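Local coordinates for protein S12 family peptidase (Streptomyces sp. 82F2, PDB 3WWX) that probably hydrolyses amide bonds with a preference for D-configured substrates, as a serine hydrolase of the beta-lactamase-like S12 family, at residues P77-K80 with V86-N89; N89-R94 with S106-Y111. One frame throughout, in Å; residues are numbered along the deposited sequence.

Contact 1 of 2, residues P77-K80 with V86-N89; sequences PVEK and VRGN
Glu79 and Arg87 form a forked salt bridge between the short helix 78-81 and the loop that follows it in the helical part of this beta-lactamase-type fold, illustrating how an irregular loop can be held by a salt bridge on its solvent side and by an apolar contact on its buried side. The tight side is buried. There Val78 CG1 meets Val86 CG2 at 4.0 Å, the two side chains crossing at about a right angle, and Ile96 and His91 pack against the two valines in turn.

Toward solvent the contact opens out, and polar groups do the work. Glu79 CG lies opposite the backbone N (chi1 -175°) and the chain then bends at chi2, which brings the carboxylate to the edge of the Arg87 guanidinium. Arg87 NE gives a nearly straight bond to Glu79 OE2 (3.1 Å, 172°), while that from Arg87 NH2 to Glu79 OE1 (3.0 Å) is weak. The two planes are 43° apart, so the fork is twisted. Glu79 OE1 has a second partner, the backbone N-H of Gly84. Between the two layers sits a single water: it donates to Glu79 OE2 and accepts from Val86 N, each at 2.9 Å.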
loop_
_atom_site.group_PDB
_atom_site.type_symbol
_atom_site.label_atom_id
_atom_site.label_comp_id
_atom_site.label_asym_id
_atom_site.label_seq_id
_atom_site.Cartn_x
_atom_site.Cartn_y
_atom_site.Cartn_z
ATOM N N PRO A 77 -20.144 13.076 1.740
ATOM C CA PRO A 77 -19.435 13.567 0.556
ATOM C C PRO A 77 -18.057 14.114 0.907
ATOM O O PRO A 77 -17.851 14.699 1.964
ATOM C CB PRO A 77 -20.330 14.709 0.036
ATOM C CG PRO A 77 -21.651 14.480 0.671
ATOM C CD PRO A 77 -21.402 13.811 1.980
ATOM N N VAL A 78 -17.110 13.925 0.004
ATOM C CA VAL A 78 -15.779 14.450 0.206
ATOM C C VAL A 78 -15.822 15.973 0.408
ATOM O O VAL A 78 -15.072 16.525 1.217
ATOM C CB VAL A 78 -14.883 14.070 -0.984
ATOM C CG1 VAL A 78 -13.532 14.747 -0.884
ATOM C CG2 VAL A 78 -14.707 12.546 -1.048
ATOM N N GLU A 79 -16.747 16.630 -0.296
ATOM C CA GLU A 79 -16.911 18.087 -0.197
ATOM C C GLU A 79 -17.154 18.572 1.238
ATOM O O GLU A 79 -16.724 19.668 1.614
ATOM C CB GLU A 79 -18.058 18.534 -1.108
ATOM C CG GLU A 79 -18.246 20.056 -1.189
ATOM C CD GLU A 79 -17.220 20.745 -2.066
ATOM O OE1 GLU A 79 -17.026 21.963 -1.884
ATOM O OE2 GLU A 79 -16.636 20.080 -2.957
ATOM N N LYS A 80 -17.840 17.755 2.035
ATOM C CA LYS A 80 -18.100 18.103 3.432
ATOM C C LYS A 80 -16.814 18.356 4.196
ATOM O O LYS A 80 -16.706 19.288 4.991
ATOM C CB LYS A 80 -18.901 16.996 4.111
ATOM C CG LYS A 80 -19.265 17.259 5.554
ATOM C CD LYS A 80 -20.246 16.210 6.049
ATOM C CE LYS A 80 -20.769 16.524 7.445
ATOM N NZ LYS A 80 -19.707 16.412 8.454
ATOM N N VAL A 86 -12.001 18.983 -4.572
ATOM C CA VAL A 86 -12.208 18.056 -5.686
ATOM C C VAL A 86 -13.244 18.672 -6.629
ATOM O O VAL A 86 -14.439 18.442 -6.458
ATOM C CB VAL A 86 -12.646 16.667 -5.157
ATOM C CG1 VAL A 86 -12.836 15.676 -6.308
ATOM C CG2 VAL A 86 -11.614 16.112 -4.162
ATOM N N ARG A 87 -12.802 19.493 -7.597
ATOM C CA ARG A 87 -13.726 20.228 -8.492
ATOM C C ARG A 87 -13.303 20.333 -9.976
ATOM O O ARG A 87 -14.000 20.917 -10.801
ATOM C CB ARG A 87 -13.911 21.671 -7.981
ATOM C CG ARG A 87 -14.559 21.774 -6.629
ATOM C CD ARG A 87 -15.999 21.280 -6.671
ATOM N NE ARG A 87 -16.748 21.750 -5.509
ATOM C CZ ARG A 87 -17.386 22.916 -5.451
ATOM N NH1 ARG A 87 -17.390 23.737 -6.498
ATOM N NH2 ARG A 87 -18.024 23.263 -4.346
ATOM N N GLY A 88 -12.166 19.782 -10.319
ATOM C CA GLY A 88 -11.560 20.106 -11.601
ATOM C C GLY A 88 -11.999 19.259 -12.765
ATOM O O GLY A 88 -12.042 18.040 -12.673
ATOM N N ASN A 89 -12.324 19.910 -13.882
ATOM C CA ASN A 89 -12.579 19.262 -15.158
ATOM C C ASN A 89 -13.525 18.063 -15.063
ATOM O O ASN A 89 -13.249 17.017 -15.649
ATOM C CB ASN A 89 -11.241 18.848 -15.797
ATOM C CG ASN A 89 -11.279 18.827 -17.326
ATOM O OD1 ASN A 89 -12.339 18.933 -17.930
ATOM N ND2 ASN A 89 -10.113 18.672 -17.955
HETATM O O HOH W 1 -14.204 18.568 -2.713
#

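Contact 2 of 2, residues N89-R94 with S106-Y111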
loop_
_atom_site.group_PDB
_atom_site.type_symbol
_atom_site.label_atom_id
_atom_site.label_comp_id
_atom_site.label_asym_id
_atom_site.label_seq_id
_atom_site.Cartn_x
_atom_site.Cartn_y
_atom_site.Cartn_z
ATOM N N ASN A 89 -12.324 19.910 -13.882
ATOM C CA ASN A 89 -12.579 19.262 -15.158
ATOM C C ASN A 89 -13.525 18.063 -15.063
ATOM O O ASN A 89 -13.249 17.017 -15.649
ATOM C CB ASN A 89 -11.241 18.848 -15.797
ATOM C CG ASN A 89 -11.279 18.827 -17.326
ATOM O OD1 ASN A 89 -12.339 18.933 -17.930
ATOM N ND2 ASN A 89 -10.113 18.672 -17.955
ATOM N N GLY A 90 -14.604 18.214 -14.293
ATOM C CA GLY A 90 -15.604 17.177 -14.136
ATOM C C GLY A 90 -15.552 16.451 -12.803
ATOM O O GLY A 90 -16.527 15.809 -12.399
ATOM N N HIS A 91 -14.419 16.513 -12.119
ATOM C CA HIS A 91 -14.353 15.958 -10.772
ATOM C C HIS A 91 -15.289 16.731 -9.864
ATOM O O HIS A 91 -15.336 17.953 -9.911
ATOM C CB HIS A 91 -12.933 16.074 -10.213
ATOM C CG HIS A 91 -11.960 15.098 -10.805
ATOM N ND1 HIS A 91 -11.106 15.406 -11.855
ATOM C CD2 HIS A 91 -11.697 13.809 -10.488
ATOM C CE1 HIS A 91 -10.357 14.360 -12.133
ATOM N NE2 HIS A 91 -10.700 13.374 -11.315
ATOM N N ASP A 92 -16.005 16.032 -8.989
ATOM C CA ASP A 92 -16.957 16.702 -8.121
ATOM C C ASP A 92 -17.089 16.012 -6.773
ATOM O O ASP A 92 -17.793 14.995 -6.630
ATOM C CB ASP A 92 -18.324 16.732 -8.802
ATOM C CG ASP A 92 -19.299 17.643 -8.104
ATOM O OD1 ASP A 92 -18.978 18.113 -6.989
ATOM O OD2 ASP A 92 -20.386 17.883 -8.684
ATOM N N GLY A 93 -16.408 16.575 -5.788
ATOM C CA GLY A 93 -16.451 16.042 -4.442
ATOM C C GLY A 93 -17.820 16.087 -3.793
ATOM O O GLY A 93 -18.006 15.467 -2.745
ATOM N N ARG A 94 -18.768 16.810 -4.391
ATOM C CA ARG A 94 -20.135 16.800 -3.873
ATOM C C ARG A 94 -20.818 15.464 -4.160
ATOM O O ARG A 94 -21.813 15.122 -3.512
ATOM C CB ARG A 94 -20.962 17.949 -4.497
ATOM C CG ARG A 94 -20.502 19.344 -4.126
ATOM C CD ARG A 94 -20.943 20.414 -5.167
ATOM N NE ARG A 94 -20.147 20.377 -6.399
ATOM C CZ ARG A 94 -19.924 21.429 -7.196
ATOM N NH1 ARG A 94 -20.428 22.622 -6.898
ATOM N NH2 ARG A 94 -19.186 21.295 -8.300
ATOM N N SER A 106 -14.335 5.986 -6.730
ATOM C CA SER A 106 -14.569 7.419 -6.928
ATOM C C SER A 106 -14.473 7.864 -8.382
ATOM O O SER A 106 -15.183 8.796 -8.780
ATOM C CB SER A 106 -13.558 8.223 -6.118
ATOM O OG SER A 106 -12.281 8.010 -6.696
ATOM N N GLY A 107 -13.599 7.238 -9.160
ATOM C CA GLY A 107 -13.318 7.671 -10.523
ATOM C C GLY A 107 -12.283 8.782 -10.615
ATOM O O GLY A 107 -12.014 9.285 -11.706
ATOM N N ILE A 108 -11.700 9.182 -9.489
ATOM C CA ILE A 108 -10.788 10.327 -9.491
ATOM C C ILE A 108 -9.459 9.979 -10.185
ATOM O O ILE A 108 -8.816 8.978 -9.909
ATOM C CB ILE A 108 -10.523 10.820 -8.049
ATOM C CG1 ILE A 108 -11.820 11.289 -7.370
ATOM C CG2 ILE A 108 -9.448 11.890 -8.041
ATOM C CD1 ILE A 108 -11.658 11.650 -5.927
ATOM N N TYR A 109 -9.054 10.826 -11.117
ATOM C CA TYR A 109 -7.811 10.689 -11.849
ATOM C C TYR A 109 -6.651 10.487 -10.886
ATOM O O TYR A 109 -6.506 11.241 -9.927
ATOM C CB TYR A 109 -7.590 11.960 -12.678
ATOM C CG TYR A 109 -6.418 11.919 -13.609
ATOM C CD1 TYR A 109 -5.120 12.073 -13.148
ATOM C CD2 TYR A 109 -6.609 11.751 -14.986
ATOM C CE1 TYR A 109 -4.040 12.020 -14.018
ATOM C CE2 TYR A 109 -5.528 11.709 -15.857
ATOM C CZ TYR A 109 -4.247 11.829 -15.353
ATOM O OH TYR A 109 -3.155 11.812 -16.203
ATOM N N SER A 110 -5.844 9.489 -11.196
ATOM C CA SER A 110 -4.660 9.149 -10.402
ATOM C C SER A 110 -3.466 10.034 -10.786
ATOM O O SER A 110 -2.975 9.979 -11.916
ATOM C CB SER A 110 -4.312 7.685 -10.614
ATOM O OG SER A 110 -3.306 7.312 -9.694
ATOM N N TYR A 111 -2.997 10.856 -9.845
ATOM C CA TYR A 111 -1.996 11.879 -10.167
ATOM C C TYR A 111 -0.704 11.251 -10.672
ATOM O O TYR A 111 0.063 11.900 -11.380
ATOM C CB TYR A 111 -1.693 12.793 -8.968
ATOM C CG TYR A 111 -1.021 12.064 -7.816
ATOM C CD1 TYR A 111 -1.781 11.471 -6.822
ATOM C CD2 TYR A 111 0.359 11.964 -7.723
ATOM C CE1 TYR A 111 -1.192 10.791 -5.762
ATOM C CE2 TYR A 111 0.956 11.271 -6.655
ATOM C CZ TYR A 111 0.166 10.708 -5.697
ATOM O OH TYR A 111 0.722 10.026 -4.628
#
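His91 pins its loop to the backbone of Ile108 and Tyr109, in the segment that begins with the last two residues of the HTSG sequence, a signature met in many serine hydrolases of beta-lactamase fold. Tyr109 N donates to His91 NE2 at 3.0 Å, at a fairly straight 166° and 9° out of the imidazole plane. Ile108 CA lies at this edge of the ring too, 3.6 Å from His91 NE2. Ile108 CG2 and Tyr109 CB add carbon contacts to the ring, Ile108 CG2 at 3.8 Å from His91 CD2. With chi1 at -74° the imidazole stands opposite the carbonyl carbon of His91, which swings the ring toward the 106-111 segment.

One step outward, the ring's rotation is fixed by its other nitrogen, since His91 ND1 bonds to Gly88 O; donating there and accepting at NE2 is consistent with a neutral imidazole protonated on ND1. Met144 and Pro148 pack on this histidine, and the Tyr109 ring, turned away from it, stacks on His146. Ser106 OG closes an ST turn by accepting from Ile108 N (3.1 Å), and Ile108 O is bonded to Ser159 OG, within what is probably the family's Tyr-x-Asn motif.

An Asx turn shapes the His91 loop, Asp92 OD1 accepting Arg94 N at 2.9 Å; on the opposite face of its carboxylate plane the same oxygen takes Arg94 NE in a salt bridge at 2.6 Å.

Contacts 1 and 2 follow one another along the chain, sharing Asn89, and their centres are about 7 Å apart on the same side of the molecule. The 86-94 loop is their common element: contact 1 ties its start back to helix 78-81, whereas contact 2 ties it forward to the segment after helix 98-102. Gly93 joins the two, its N probably bonded to Val86 O (2.8 Å) and its O to Glu79 N (3.0 Å). Contact 1, centred about 24 Å from the chain centre, is partly buried; contact 2, centred about 21 Å from it, is buried. They link a peripheral loop to the 106-111 segment, which packs on helices 136-144 and 160-174 of the beta-lactamase-type domain.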